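PDB 3MYV: SusD superfamily protein from Bacteroides vulgatus, which probably binds saccharides at the outer membrane as a member of the SusD polysaccharide-binding family. Local coordinates for residues 31-36 against 117-122; 41-46 against 263-268; 73-78 against 125-130; 309-314 against 318-323. All coordinates share one frame; numbering follows the deposited sequence.

In the fold
Interactions 1, 2 and 3 form a connected group, and interaction 4 is attached at its edge. Interactions 1 and 3, with centres 8 Å apart, both use helix 103-128 and both reach one 1,2-ethanediol molecule, through Tyr33 and Arg126. They are joined as well by a probable hydrogen bond from Ser74 N to Gly31 O (2.8 Å). Interaction 2 lies 14 Å from interaction 1, centre to centre, where Trp265 N probably bonds Gly34 O at 3.0 Å. Interaction 4 lies 14 Å from interaction 2 and meets it where Tyr267 packs on Ala323, but its centre is 25 Å from that of interaction 1. The bound sodium ion is about 13 Å from the side chain of Tyr33.

Interaction 1. Residues 31-36 against 117-122; sequences GYYGAA and IALCQF. With EDO (1,2-ethanediol), chain I.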
loop_
_atom_site.group_PDB
_atom_site.type_symbol
_atom_site.label_atom_id
_atom_site.label_comp_id
_atom_site.label_asym_id
_atom_site.label_seq_id
_atom_site.Cartn_x
_atom_site.Cartn_y
_atom_site.Cartn_z
ATOM N N GLY A 31 -9.020 -5.596 -8.991
ATOM C CA GLY A 31 -9.801 -5.405 -7.781
ATOM C C GLY A 31 -9.013 -5.290 -6.481
ATOM O O GLY A 31 -9.587 -4.898 -5.438
ATOM N N TYR A 32 -7.731 -5.664 -6.513
ATOM C CA TYR A 32 -6.857 -5.557 -5.327
ATOM C C TYR A 32 -5.563 -4.791 -5.687
ATOM O O TYR A 32 -5.630 -3.580 -5.872
ATOM C CB TYR A 32 -6.650 -6.956 -4.701
ATOM C CG TYR A 32 -5.959 -7.015 -3.333
ATOM C CD1 TYR A 32 -5.893 -5.891 -2.495
ATOM C CD2 TYR A 32 -5.414 -8.217 -2.866
ATOM C CE1 TYR A 32 -5.251 -5.955 -1.230
ATOM C CE2 TYR A 32 -4.787 -8.297 -1.612
ATOM C CZ TYR A 32 -4.701 -7.159 -0.803
ATOM O OH TYR A 32 -4.105 -7.232 0.431
ATOM N N TYR A 33 -4.420 -5.459 -5.845
ATOM C CA TYR A 33 -3.164 -4.746 -6.121
ATOM C C TYR A 33 -2.880 -4.439 -7.602
ATOM O O TYR A 33 -1.853 -3.845 -7.947
ATOM C CB TYR A 33 -1.992 -5.461 -5.436
ATOM C CG TYR A 33 -1.802 -5.021 -3.996
ATOM C CD1 TYR A 33 -1.397 -3.716 -3.703
ATOM C CD2 TYR A 33 -2.055 -5.883 -2.942
ATOM C CE1 TYR A 33 -1.222 -3.292 -2.413
ATOM C CE2 TYR A 33 -1.893 -5.451 -1.622
ATOM C CZ TYR A 33 -1.473 -4.149 -1.379
ATOM O OH TYR A 33 -1.313 -3.695 -0.092
ATOM N N GLY A 34 -3.789 -4.827 -8.492
ATOM C CA GLY A 34 -3.709 -4.374 -9.876
ATOM C C GLY A 34 -4.136 -2.929 -10.084
ATOM O O GLY A 34 -3.748 -2.312 -11.088
ATOM N N ALA A 35 -4.929 -2.396 -9.155
ATOM C CA ALA A 35 -5.440 -1.023 -9.252
ATOM C C ALA A 35 -6.153 -0.523 -7.983
ATOM O O ALA A 35 -5.836 0.556 -7.478
ATOM C CB ALA A 35 -6.407 -0.901 -10.459
ATOM N N ALA A 36 -7.142 -1.267 -7.498
ATOM C CA ALA A 36 -8.063 -0.727 -6.468
ATOM C C ALA A 36 -7.378 -0.203 -5.206
ATOM O O ALA A 36 -7.803 0.813 -4.668
ATOM C CB ALA A 36 -9.164 -1.727 -6.091
ATOM N N ILE A 117 -0.607 -13.692 4.131
ATOM C CA ILE A 117 -1.730 -13.623 5.069
ATOM C C ILE A 117 -1.717 -12.321 5.859
ATOM O O ILE A 117 -2.727 -11.641 5.989
ATOM C CB ILE A 117 -1.711 -14.865 6.014
ATOM C CG1 ILE A 117 -2.141 -16.105 5.219
ATOM C CG2 ILE A 117 -2.560 -14.618 7.286
ATOM C CD1 ILE A 117 -1.813 -17.484 5.908
ATOM N N ALA A 118 -0.539 -11.944 6.342
ATOM C CA ALA A 118 -0.387 -10.715 7.090
ATOM C C ALA A 118 -0.733 -9.482 6.229
ATOM O O ALA A 118 -1.433 -8.611 6.677
ATOM C CB ALA A 118 1.065 -10.610 7.660
ATOM N N LEU A 119 -0.262 -9.428 4.986
ATOM C CA LEU A 119 -0.591 -8.306 4.108
ATOM C C LEU A 119 -2.100 -8.183 3.840
ATOM O O LEU A 119 -2.688 -7.095 3.989
ATOM C CB LEU A 119 0.171 -8.450 2.785
ATOM C CG LEU A 119 -0.042 -7.349 1.754
ATOM C CD1 LEU A 119 0.239 -5.976 2.384
ATOM C CD2 LEU A 119 0.870 -7.597 0.549
ATOM N N CYS A 120 -2.730 -9.309 3.509
ATOM C CA CYS A 120 -4.158 -9.334 3.236
ATOM C C CYS A 120 -4.941 -8.872 4.458
ATOM O O CYS A 120 -5.822 -8.001 4.372
ATOM C CB CYS A 120 -4.600 -10.741 2.868
ATOM S SG CYS A 120 -4.057 -11.244 1.217
ATOM N N GLN A 121 -4.630 -9.448 5.607
ATOM C CA GLN A 121 -5.374 -9.057 6.815
ATOM C C GLN A 121 -5.136 -7.600 7.169
ATOM O O GLN A 121 -6.057 -6.893 7.653
ATOM C CB GLN A 121 -5.056 -9.988 7.976
ATOM C CG GLN A 121 -6.067 -9.812 9.153
ATOM C CD GLN A 121 -7.435 -10.407 8.836
ATOM O OE1 GLN A 121 -7.537 -11.606 8.536
ATOM N NE2 GLN A 121 -8.506 -9.591 8.984
ATOM N N PHE A 122 -3.911 -7.118 6.946
ATOM C CA PHE A 122 -3.577 -5.708 7.226
ATOM C C PHE A 122 -4.407 -4.764 6.366
ATOM O O PHE A 122 -5.010 -3.819 6.871
ATOM C CB PHE A 122 -2.070 -5.457 7.043
ATOM C CG PHE A 122 -1.664 -3.990 7.110
ATOM C CD1 PHE A 122 -1.810 -3.262 8.285
ATOM C CD2 PHE A 122 -1.069 -3.367 6.028
ATOM C CE1 PHE A 122 -1.412 -1.921 8.348
ATOM C CE2 PHE A 122 -0.655 -2.037 6.094
ATOM C CZ PHE A 122 -0.826 -1.318 7.267
HETATM C C1 EDO I . 0.009 0.059 -1.089
HETATM O O1 EDO I . -0.280 1.170 -0.250
HETATM C C2 EDO I . 1.117 -0.807 -0.480
HETATM O O2 EDO I . 0.594 -1.756 0.510
#
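Tyr32 and Cys120 mark the closest backbone approach, with their CA atoms 9.7 Å apart, so side chains have to span the gap between loop 31-36 and helix 103-128. The loop contains a type I turn from Tyr32 to Ala35, which sends two consecutive tyrosines toward the helix. In Tyr32, CG lies anti to the backbone N (chi1 -170°), and the ring runs out until OH stands 3.5 Å from Cys120 CA. Cys120 SG sits beside this ring, 5.4 Å from its centroid and 76° off the ring normal, which makes it an edge-on sulfur-aromatic contact; its nearest ring carbon is CE2 at 4.1 Å. One face of the same ring is covered by Tyr33 CD2, 3.5 Å above the plane and over the centre. Leu119 meets Tyr33 with both methyls: Leu119 CD1 lies 3.7 Å from Tyr33 OH, and Leu119 CD2 nears Tyr33 CE2. Both hydroxyls are also hydrogen-bonded to Asp123, which satisfies these buried groups and limits how far either ring can swing. Tyr33 OH accepts from O2 of the bound ethanediol (2.8 Å), which lies at the ring edge. Met27 of helix 13-27 packs on Tyr32, Tyr33 and Leu119. The arrangement is buried loop-on-helix packing in the helical core of the SusD fold; the ethanediol, probably from the crystallisation liquor and also bonded by Arg126 and Arg198, is consistent with a small polar pocket.

Interaction 2. Residues 41-46 against 263-268; sequences GDMKGD and DSWGYL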
loop_
_atom_site.group_PDB
_atom_site.type_symbol
_atom_site.label_atom_id
_atom_site.label_comp_id
_atom_site.label_asym_id
_atom_site.label_seq_id
_atom_site.Cartn_x
_atom_site.Cartn_y
_atom_site.Cartn_z
ATOM N N GLY A 41 -6.002 4.427 -1.652
ATOM C CA GLY A 41 -4.997 5.202 -0.919
ATOM C C GLY A 41 -4.686 6.605 -1.437
ATOM O O GLY A 41 -4.343 7.488 -0.662
ATOM N N ASP A 42 -4.749 6.803 -2.753
ATOM C CA ASP A 42 -4.429 8.095 -3.357
ATOM C C ASP A 42 -5.651 8.987 -3.543
ATOM O O ASP A 42 -5.606 10.184 -3.245
ATOM C CB ASP A 42 -3.746 7.887 -4.705
ATOM C CG ASP A 42 -2.301 7.425 -4.557
ATOM O OD1 ASP A 42 -1.498 8.248 -4.115
ATOM O OD2 ASP A 42 -1.986 6.263 -4.902
HETATM N N MSE A 43 -6.759 8.423 -4.049
HETATM C CA MSE A 43 -7.906 9.250 -4.397
HETATM C C MSE A 43 -8.603 9.829 -3.172
HETATM O O MSE A 43 -9.285 10.844 -3.277
HETATM C CB MSE A 43 -8.906 8.490 -5.272
HETATM C CG MSE A 43 -8.294 8.104 -6.655
HETATM SE SE MSE A 43 -8.034 9.636 -7.810
HETATM C CE MSE A 43 -6.573 8.924 -8.820
ATOM N N LYS A 44 -8.400 9.204 -2.018
ATOM C CA LYS A 44 -8.975 9.661 -0.749
ATOM C C LYS A 44 -8.112 10.682 0.007
ATOM O O LYS A 44 -8.536 11.258 1.034
ATOM C CB LYS A 44 -9.284 8.429 0.130
ATOM C CG LYS A 44 -10.335 7.534 -0.478
ATOM C CD LYS A 44 -10.689 6.294 0.344
ATOM C CE LYS A 44 -11.947 5.609 -0.210
ATOM N NZ LYS A 44 -13.148 6.449 0.029
ATOM N N GLY A 45 -6.894 10.878 -0.472
ATOM C CA GLY A 45 -6.011 11.907 0.058
ATOM C C GLY A 45 -6.254 13.293 -0.550
ATOM O O GLY A 45 -7.318 13.571 -1.122
ATOM N N ASP A 46 -5.245 14.148 -0.420
ATOM C CA ASP A 46 -5.294 15.517 -0.953
ATOM C C ASP A 46 -4.411 15.740 -2.179
ATOM O O ASP A 46 -4.363 16.863 -2.735
ATOM C CB ASP A 46 -4.912 16.511 0.161
ATOM C CG ASP A 46 -3.526 16.269 0.706
ATOM O OD1 ASP A 46 -2.930 15.234 0.370
ATOM O OD2 ASP A 46 -3.041 17.115 1.474
ATOM N N ASP A 263 -7.542 -1.962 -17.383
ATOM C CA ASP A 263 -7.891 -1.604 -16.006
ATOM C C ASP A 263 -6.766 -1.758 -14.981
ATOM O O ASP A 263 -7.035 -1.776 -13.772
ATOM C CB ASP A 263 -9.235 -2.194 -15.518
ATOM C CG ASP A 263 -9.196 -3.694 -15.217
ATOM O OD1 ASP A 263 -8.257 -4.420 -15.575
ATOM O OD2 ASP A 263 -10.188 -4.153 -14.613
ATOM N N SER A 264 -5.529 -1.874 -15.472
ATOM C CA SER A 264 -4.321 -1.732 -14.635
ATOM C C SER A 264 -4.205 -0.285 -14.209
ATOM O O SER A 264 -4.603 0.613 -14.964
ATOM C CB SER A 264 -3.033 -2.146 -15.400
ATOM O OG SER A 264 -2.704 -1.237 -16.447
ATOM N N TRP A 265 -3.665 -0.062 -13.008
ATOM C CA TRP A 265 -3.381 1.288 -12.494
ATOM C C TRP A 265 -2.612 2.157 -13.500
ATOM O O TRP A 265 -2.912 3.341 -13.659
ATOM C CB TRP A 265 -2.569 1.148 -11.204
ATOM C CG TRP A 265 -2.390 2.388 -10.328
ATOM C CD1 TRP A 265 -1.222 2.790 -9.760
ATOM C CD2 TRP A 265 -3.395 3.306 -9.869
ATOM N NE1 TRP A 265 -1.424 3.899 -8.979
ATOM C CE2 TRP A 265 -2.751 4.225 -9.005
ATOM C CE3 TRP A 265 -4.775 3.425 -10.065
ATOM C CZ2 TRP A 265 -3.425 5.264 -8.392
ATOM C CZ3 TRP A 265 -5.450 4.463 -9.436
ATOM C CH2 TRP A 265 -4.779 5.364 -8.614
ATOM N N GLY A 266 -1.641 1.557 -14.190
ATOM C CA GLY A 266 -0.880 2.251 -15.216
ATOM C C GLY A 266 -1.704 2.822 -16.355
ATOM O O GLY A 266 -1.433 3.913 -16.835
ATOM N N TYR A 267 -2.733 2.107 -16.770
ATOM C CA TYR A 267 -3.600 2.582 -17.837
ATOM C C TYR A 267 -4.683 3.514 -17.335
ATOM O O TYR A 267 -5.028 4.492 -18.004
ATOM C CB TYR A 267 -4.191 1.397 -18.596
ATOM C CG TYR A 267 -4.737 1.699 -19.961
ATOM C CD1 TYR A 267 -6.049 2.131 -20.134
ATOM C CD2 TYR A 267 -3.974 1.482 -21.109
ATOM C CE1 TYR A 267 -6.582 2.358 -21.411
ATOM C CE2 TYR A 267 -4.486 1.721 -22.360
ATOM C CZ TYR A 267 -5.804 2.158 -22.525
ATOM O OH TYR A 267 -6.322 2.362 -23.814
ATOM N N LEU A 268 -5.164 3.275 -16.118
ATOM C CA LEU A 268 -6.183 4.162 -15.531
ATOM C C LEU A 268 -5.669 5.570 -15.267
ATOM O O LEU A 268 -6.395 6.536 -15.477
ATOM C CB LEU A 268 -6.705 3.566 -14.231
ATOM C CG LEU A 268 -7.406 2.216 -14.324
ATOM C CD1 LEU A 268 -7.720 1.769 -12.876
ATOM C CD2 LEU A 268 -8.657 2.306 -15.162
#
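Trp265 makes a buried, mainly van der Waals contact with Asp42 and Met43, joining the C-terminal part of helix 36-43 to the short helix 265-268. The CA atoms of Asp42 and Trp265 are 11.4 Å apart, and the indole fills most of that span because a chi1 of -168° swings it away from its own backbone N. The far atoms of its six-membered ring do the touching: CZ2 is 3.9 Å from Asp42 OD2, and CH2 is 4.0 Å from CE of Met43, present as selenomethionine. The carboxylate and indole planes are only 18° apart. Gly393 O bonds Trp265 NE1, which probably limits the turning of the indole, while Gly393 N separately holds the carboxylate through Asp42 OD1. Phe38 stacks on the indole, and Cys57 of helix 56-61 packs against both Trp265 and Met43. Ser264 occupies the N-cap, its OG accepting a weak bond from Tyr267 N (3.4 Å). This is a buried tryptophan packed between helix 36-43 and helix 265-268, linking N-terminal helices to the chain's later SusD-family region.

Interaction 3. Residues 73-78 against 125-130; sequences GSLWGR and TRCFGY. With EDO (1,2-ethanediol), chain I.
Trp76 and Phe128 supply the aromatic part of the contact, a T-shaped stack in which the edge of the indole points at the face of the phenyl ring. The centroid of the indole's six-membered ring is 5.1 Å from that of Phe128, and the planes stand at 82°. Trp76 CE3 lies 3.6 Å above the phenyl plane, over its centre, while Trp76 CB approaches Phe128 CZ. With CG of Phe128 anti to the carbonyl carbon (chi1 -64°), the ring reaches across to the other segment, and its CE2 edge meets Leu75 O in plane at 3.6 Å. The apolar part is looser: Leu75 CD1 touches Cys127 SG at 4.4 Å, and Tyr40 of helix 36-43 packs on both residues. Replacing Phe128 with an alanine would probably leave the Trp76 edge without its aromatic face and open a gap beside Leu75 O. The polar part does not involve 73-78: Arg126 NH2, salt-bridged to Asp123, donates to O2 of the bound ethanediol (3.1 Å, 135°), and Phe399 adds a cation-pi contact. Here the chain leading into helix 77-94 packs beside the last turn of helix 103-128, as in an antiparallel helical hairpin, consistent with the family's TPR-like architecture.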
loop_
_atom_site.group_PDB
_atom_site.type_symbol
_atom_site.label_atom_id
_atom_site.label_comp_id
_atom_site.label_asym_id
_atom_site.label_seq_id
_atom_site.Cartn_x
_atom_site.Cartn_y
_atom_site.Cartn_z
ATOM N N GLY A 73 -13.572 -1.724 -5.920
ATOM C CA GLY A 73 -12.930 -2.868 -6.538
ATOM C C GLY A 73 -13.379 -4.172 -5.887
ATOM O O GLY A 73 -14.571 -4.422 -5.780
ATOM N N SER A 74 -12.416 -4.981 -5.451
ATOM C CA SER A 74 -12.662 -6.230 -4.690
ATOM C C SER A 74 -11.951 -6.240 -3.330
ATOM O O SER A 74 -11.446 -7.287 -2.854
ATOM C CB SER A 74 -12.178 -7.410 -5.520
ATOM O OG SER A 74 -12.938 -7.479 -6.710
ATOM N N LEU A 75 -11.918 -5.078 -2.697
ATOM C CA LEU A 75 -11.081 -4.882 -1.503
ATOM C C LEU A 75 -11.603 -5.667 -0.297
ATOM O O LEU A 75 -10.880 -5.843 0.673
ATOM C CB LEU A 75 -10.918 -3.388 -1.187
ATOM C CG LEU A 75 -10.019 -2.593 -2.160
ATOM C CD1 LEU A 75 -9.846 -1.069 -1.740
ATOM C CD2 LEU A 75 -8.675 -3.292 -2.303
ATOM N N TRP A 76 -12.827 -6.189 -0.378
ATOM C CA TRP A 76 -13.269 -7.192 0.609
ATOM C C TRP A 76 -13.018 -8.587 0.085
ATOM O O TRP A 76 -12.297 -9.370 0.703
ATOM C CB TRP A 76 -14.766 -7.062 0.915
ATOM C CG TRP A 76 -15.357 -8.136 1.819
ATOM C CD1 TRP A 76 -15.850 -9.354 1.429
ATOM C CD2 TRP A 76 -15.605 -8.048 3.234
ATOM N NE1 TRP A 76 -16.343 -10.038 2.511
ATOM C CE2 TRP A 76 -16.228 -9.259 3.628
ATOM C CE3 TRP A 76 -15.335 -7.087 4.203
ATOM C CZ2 TRP A 76 -16.617 -9.521 4.962
ATOM C CZ3 TRP A 76 -15.731 -7.335 5.537
ATOM C CH2 TRP A 76 -16.349 -8.548 5.901
ATOM N N GLY A 77 -13.675 -8.919 -1.025
ATOM C CA GLY A 77 -13.651 -10.287 -1.534
ATOM C C GLY A 77 -12.297 -10.881 -1.867
ATOM O O GLY A 77 -12.029 -12.061 -1.584
ATOM N N ARG A 78 -11.443 -10.114 -2.517
ATOM C CA ARG A 78 -10.193 -10.678 -3.008
ATOM C C ARG A 78 -9.198 -10.969 -1.869
ATOM O O ARG A 78 -8.668 -12.073 -1.812
ATOM C CB ARG A 78 -9.583 -9.822 -4.139
ATOM C CG ARG A 78 -8.308 -10.398 -4.752
ATOM C CD ARG A 78 -8.442 -11.820 -5.177
ATOM N NE ARG A 78 -9.536 -11.935 -6.113
ATOM C CZ ARG A 78 -9.457 -11.750 -7.434
ATOM N NH1 ARG A 78 -8.307 -11.513 -8.059
ATOM N NH2 ARG A 78 -10.557 -11.876 -8.154
ATOM N N THR A 125 -7.878 -4.639 7.488
ATOM C CA THR A 125 -7.959 -3.904 8.735
ATOM C C THR A 125 -7.945 -2.404 8.473
ATOM O O THR A 125 -8.750 -1.653 9.050
ATOM C CB THR A 125 -6.840 -4.311 9.690
ATOM O OG1 THR A 125 -6.857 -5.746 9.878
ATOM C CG2 THR A 125 -6.982 -3.589 11.020
ATOM N N ARG A 126 -7.041 -1.936 7.614
ATOM C CA ARG A 126 -7.031 -0.487 7.351
ATOM C C ARG A 126 -8.165 0.020 6.444
ATOM O O ARG A 126 -8.444 1.223 6.435
ATOM C CB ARG A 126 -5.672 0.006 6.886
ATOM C CG ARG A 126 -5.176 -0.594 5.599
ATOM C CD ARG A 126 -3.788 -0.031 5.343
ATOM N NE ARG A 126 -3.174 -0.728 4.231
ATOM C CZ ARG A 126 -2.127 -0.310 3.521
ATOM N NH1 ARG A 126 -1.582 0.865 3.730
ATOM N NH2 ARG A 126 -1.653 -1.072 2.543
ATOM N N CYS A 127 -8.780 -0.871 5.663
ATOM C CA CYS A 127 -9.929 -0.515 4.858
ATOM C C CYS A 127 -11.273 -0.608 5.614
ATOM O O CYS A 127 -12.174 0.188 5.341
ATOM C CB CYS A 127 -9.980 -1.367 3.606
ATOM S SG CYS A 127 -8.660 -1.040 2.463
ATOM N N PHE A 128 -11.419 -1.565 6.545
ATOM C CA PHE A 128 -12.714 -1.798 7.206
ATOM C C PHE A 128 -12.812 -1.437 8.695
ATOM O O PHE A 128 -13.908 -1.416 9.241
ATOM C CB PHE A 128 -13.195 -3.231 6.953
ATOM C CG PHE A 128 -13.464 -3.501 5.516
ATOM C CD1 PHE A 128 -14.714 -3.198 4.960
ATOM C CD2 PHE A 128 -12.479 -4.008 4.687
ATOM C CE1 PHE A 128 -14.960 -3.424 3.621
ATOM C CE2 PHE A 128 -12.731 -4.228 3.323
ATOM C CZ PHE A 128 -13.964 -3.927 2.798
ATOM N N GLY A 129 -11.676 -1.122 9.317
ATOM C CA GLY A 129 -11.620 -0.621 10.672
ATOM C C GLY A 129 -11.001 0.750 10.738
ATOM O O GLY A 129 -10.258 1.163 9.830
ATOM N N TYR A 130 -11.360 1.484 11.795
ATOM C CA TYR A 130 -10.819 2.802 12.020
ATOM C C TYR A 130 -9.323 2.647 12.345
ATOM O O TYR A 130 -8.879 1.568 12.809
ATOM C CB TYR A 130 -11.600 3.508 13.154
ATOM C CG TYR A 130 -12.963 3.994 12.724
ATOM C CD1 TYR A 130 -14.047 3.122 12.649
ATOM C CD2 TYR A 130 -13.168 5.319 12.359
ATOM C CE1 TYR A 130 -15.293 3.568 12.237
ATOM C CE2 TYR A 130 -14.409 5.772 11.956
ATOM C CZ TYR A 130 -15.470 4.901 11.891
ATOM O OH TYR A 130 -16.719 5.364 11.494
HETATM C C1 EDO I . 0.009 0.059 -1.089
HETATM O O1 EDO I . -0.280 1.170 -0.250
HETATM C C2 EDO I . 1.117 -0.807 -0.480
HETATM O O2 EDO I . 0.594 -1.756 0.510
#

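Interaction 4. Residues 309-314 against 318-323; sequences VWWLYK and TDLKTA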
loop_
_atom_site.group_PDB
_atom_site.type_symbol
_atom_site.label_atom_id
_atom_site.label_comp_id
_atom_site.label_asym_id
_atom_site.label_seq_id
_atom_site.Cartn_x
_atom_site.Cartn_y
_atom_site.Cartn_z
ATOM N N VAL A 309 -4.516 21.219 -15.910
ATOM C CA VAL A 309 -4.400 20.169 -14.895
ATOM C C VAL A 309 -3.094 19.417 -15.117
ATOM O O VAL A 309 -2.439 19.571 -16.155
ATOM C CB VAL A 309 -5.580 19.165 -14.903
ATOM C CG1 VAL A 309 -6.898 19.929 -14.706
ATOM C CG2 VAL A 309 -5.589 18.306 -16.200
ATOM N N TRP A 310 -2.724 18.614 -14.129
ATOM C CA TRP A 310 -1.536 17.786 -14.232
ATOM C C TRP A 310 -1.906 16.339 -13.894
ATOM O O TRP A 310 -2.607 16.065 -12.901
ATOM C CB TRP A 310 -0.445 18.276 -13.288
ATOM C CG TRP A 310 0.140 19.613 -13.648
ATOM C CD1 TRP A 310 1.285 19.851 -14.351
ATOM C CD2 TRP A 310 -0.384 20.896 -13.292
ATOM N NE1 TRP A 310 1.494 21.200 -14.479
ATOM C CE2 TRP A 310 0.490 21.866 -13.830
ATOM C CE3 TRP A 310 -1.509 21.318 -12.575
ATOM C CZ2 TRP A 310 0.278 23.224 -13.674
ATOM C CZ3 TRP A 310 -1.726 22.678 -12.426
ATOM C CH2 TRP A 310 -0.830 23.616 -12.967
ATOM N N TRP A 311 -1.403 15.419 -14.718
ATOM C CA TRP A 311 -1.598 14.001 -14.471
ATOM C C TRP A 311 -0.268 13.400 -14.086
ATOM O O TRP A 311 0.784 13.997 -14.298
ATOM C CB TRP A 311 -2.243 13.282 -15.675
ATOM C CG TRP A 311 -1.505 13.231 -16.961
ATOM C CD1 TRP A 311 -1.481 14.212 -17.922
ATOM C CD2 TRP A 311 -0.732 12.139 -17.493
ATOM N NE1 TRP A 311 -0.737 13.798 -18.997
ATOM C CE2 TRP A 311 -0.276 12.526 -18.758
ATOM C CE3 TRP A 311 -0.381 10.869 -17.009
ATOM C CZ2 TRP A 311 0.553 11.703 -19.550
ATOM C CZ3 TRP A 311 0.398 10.055 -17.794
ATOM C CH2 TRP A 311 0.865 10.468 -19.049
ATOM N N LEU A 312 -0.334 12.234 -13.467
ATOM C CA LEU A 312 0.827 11.623 -12.864
ATOM C C LEU A 312 1.347 10.548 -13.812
ATOM O O LEU A 312 0.697 9.535 -14.043
ATOM C CB LEU A 312 0.511 10.975 -11.520
ATOM C CG LEU A 312 1.714 10.329 -10.819
ATOM C CD1 LEU A 312 2.751 11.391 -10.445
ATOM C CD2 LEU A 312 1.231 9.520 -9.568
ATOM N N TYR A 313 2.544 10.774 -14.310
ATOM C CA TYR A 313 3.181 9.851 -15.194
ATOM C C TYR A 313 4.302 9.103 -14.458
ATOM O O TYR A 313 5.497 9.177 -14.778
ATOM C CB TYR A 313 3.652 10.606 -16.428
ATOM C CG TYR A 313 4.071 9.727 -17.572
ATOM C CD1 TYR A 313 3.496 8.459 -17.767
ATOM C CD2 TYR A 313 5.005 10.168 -18.493
ATOM C CE1 TYR A 313 3.847 7.681 -18.831
ATOM C CE2 TYR A 313 5.389 9.356 -19.580
ATOM C CZ TYR A 313 4.806 8.124 -19.723
ATOM O OH TYR A 313 5.156 7.332 -20.793
ATOM N N LYS A 314 3.872 8.350 -13.459
ATOM C CA LYS A 314 4.756 7.539 -12.656
ATOM C C LYS A 314 4.835 6.101 -13.171
ATOM O O LYS A 314 5.828 5.428 -12.934
ATOM C CB LYS A 314 4.341 7.604 -11.173
ATOM C CG LYS A 314 5.157 6.724 -10.265
ATOM C CD LYS A 314 4.847 6.954 -8.795
ATOM C CE LYS A 314 5.781 7.908 -8.128
ATOM N NZ LYS A 314 5.571 8.107 -6.612
ATOM N N THR A 318 7.052 2.983 -22.868
ATOM C CA THR A 318 8.096 3.389 -23.813
ATOM C C THR A 318 7.719 4.571 -24.698
ATOM O O THR A 318 8.596 5.144 -25.330
ATOM C CB THR A 318 8.489 2.220 -24.712
ATOM O OG1 THR A 318 7.345 1.817 -25.473
ATOM C CG2 THR A 318 8.970 1.037 -23.867
ATOM N N ASP A 319 6.432 4.936 -24.750
ATOM C CA ASP A 319 5.946 6.064 -25.553
ATOM C C ASP A 319 5.056 6.997 -24.721
ATOM O O ASP A 319 4.037 6.541 -24.151
ATOM C CB ASP A 319 5.156 5.519 -26.762
ATOM C CG ASP A 319 4.663 6.635 -27.720
ATOM O OD1 ASP A 319 5.373 7.649 -27.873
ATOM O OD2 ASP A 319 3.573 6.495 -28.348
ATOM N N LEU A 320 5.424 8.288 -24.628
ATOM C CA LEU A 320 4.641 9.260 -23.814
ATOM C C LEU A 320 3.147 9.182 -24.108
ATOM O O LEU A 320 2.320 9.175 -23.172
ATOM C CB LEU A 320 5.114 10.725 -24.014
ATOM C CG LEU A 320 4.256 11.867 -23.371
ATOM C CD1 LEU A 320 4.214 11.828 -21.829
ATOM C CD2 LEU A 320 4.704 13.280 -23.841
ATOM N N LYS A 321 2.789 9.124 -25.394
ATOM C CA LYS A 321 1.373 9.249 -25.778
ATOM C C LYS A 321 0.633 7.939 -26.094
ATOM O O LYS A 321 -0.448 7.951 -26.711
ATOM C CB LYS A 321 1.207 10.305 -26.867
ATOM C CG LYS A 321 1.892 11.652 -26.462
ATOM C CD LYS A 321 1.245 12.875 -27.097
ATOM C CE LYS A 321 2.005 14.185 -26.745
ATOM N NZ LYS A 321 1.334 15.372 -27.370
ATOM N N THR A 322 1.194 6.825 -25.617
ATOM C CA THR A 322 0.509 5.542 -25.580
ATOM C C THR A 322 0.471 5.062 -24.130
ATOM O O THR A 322 1.510 4.961 -23.494
ATOM C CB THR A 322 1.242 4.506 -26.469
ATOM O OG1 THR A 322 1.307 5.018 -27.794
ATOM C CG2 THR A 322 0.519 3.158 -26.476
ATOM N N ALA A 323 -0.722 4.809 -23.598
ATOM C CA ALA A 323 -0.871 4.334 -22.225
ATOM C C ALA A 323 -0.418 2.889 -22.163
ATOM O O ALA A 323 -0.793 2.103 -23.016
ATOM C CB ALA A 323 -2.304 4.465 -21.730
HETATM O O HOH W 1 2.190 7.175 -21.790
#
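Water 1 bridges Tyr313 and the loop: it lies 2.9 Å from Thr322 O, to which it probably donates, and makes a weak bond with Tyr313 OH at 3.1 Å. Leu320 O also lies beside this water, but at a doubtfully short distance. The water therefore sits between the tyrosine hydroxyl and the type I turn from Asp319 to Thr322. That turn is closed by Thr322 N bonding Asp319 O (3.2 Å) and by Thr322 OG1 donating to Asp319 OD2 (2.8 Å), on the anti side of the carboxylate and 18° out of its plane. The apolar part rests on one methyl: Leu320 CD1 approaches Tyr313 CE2 at 3.5 Å and, more loosely, Trp311 CZ2 at 4.3 Å, bridging two aromatic side chains. Tyr313 extends toward the turn because chi1 (-167°) sets its ring opposite the backbone N, which brings OH within 3.6 Å of Leu320 CA. An alanine in place of Tyr313 is likely to leave water 1 without its phenol partner and the Leu320 methyl without its closest packing surface. Glu300 of the paired strand 299-304 lies against both Trp311 and Tyr313, and Trp271 meets the Trp311 ring. The contact is a turn folded back over the end of a beta-hairpin strand, part of the surface of the SusD-family region.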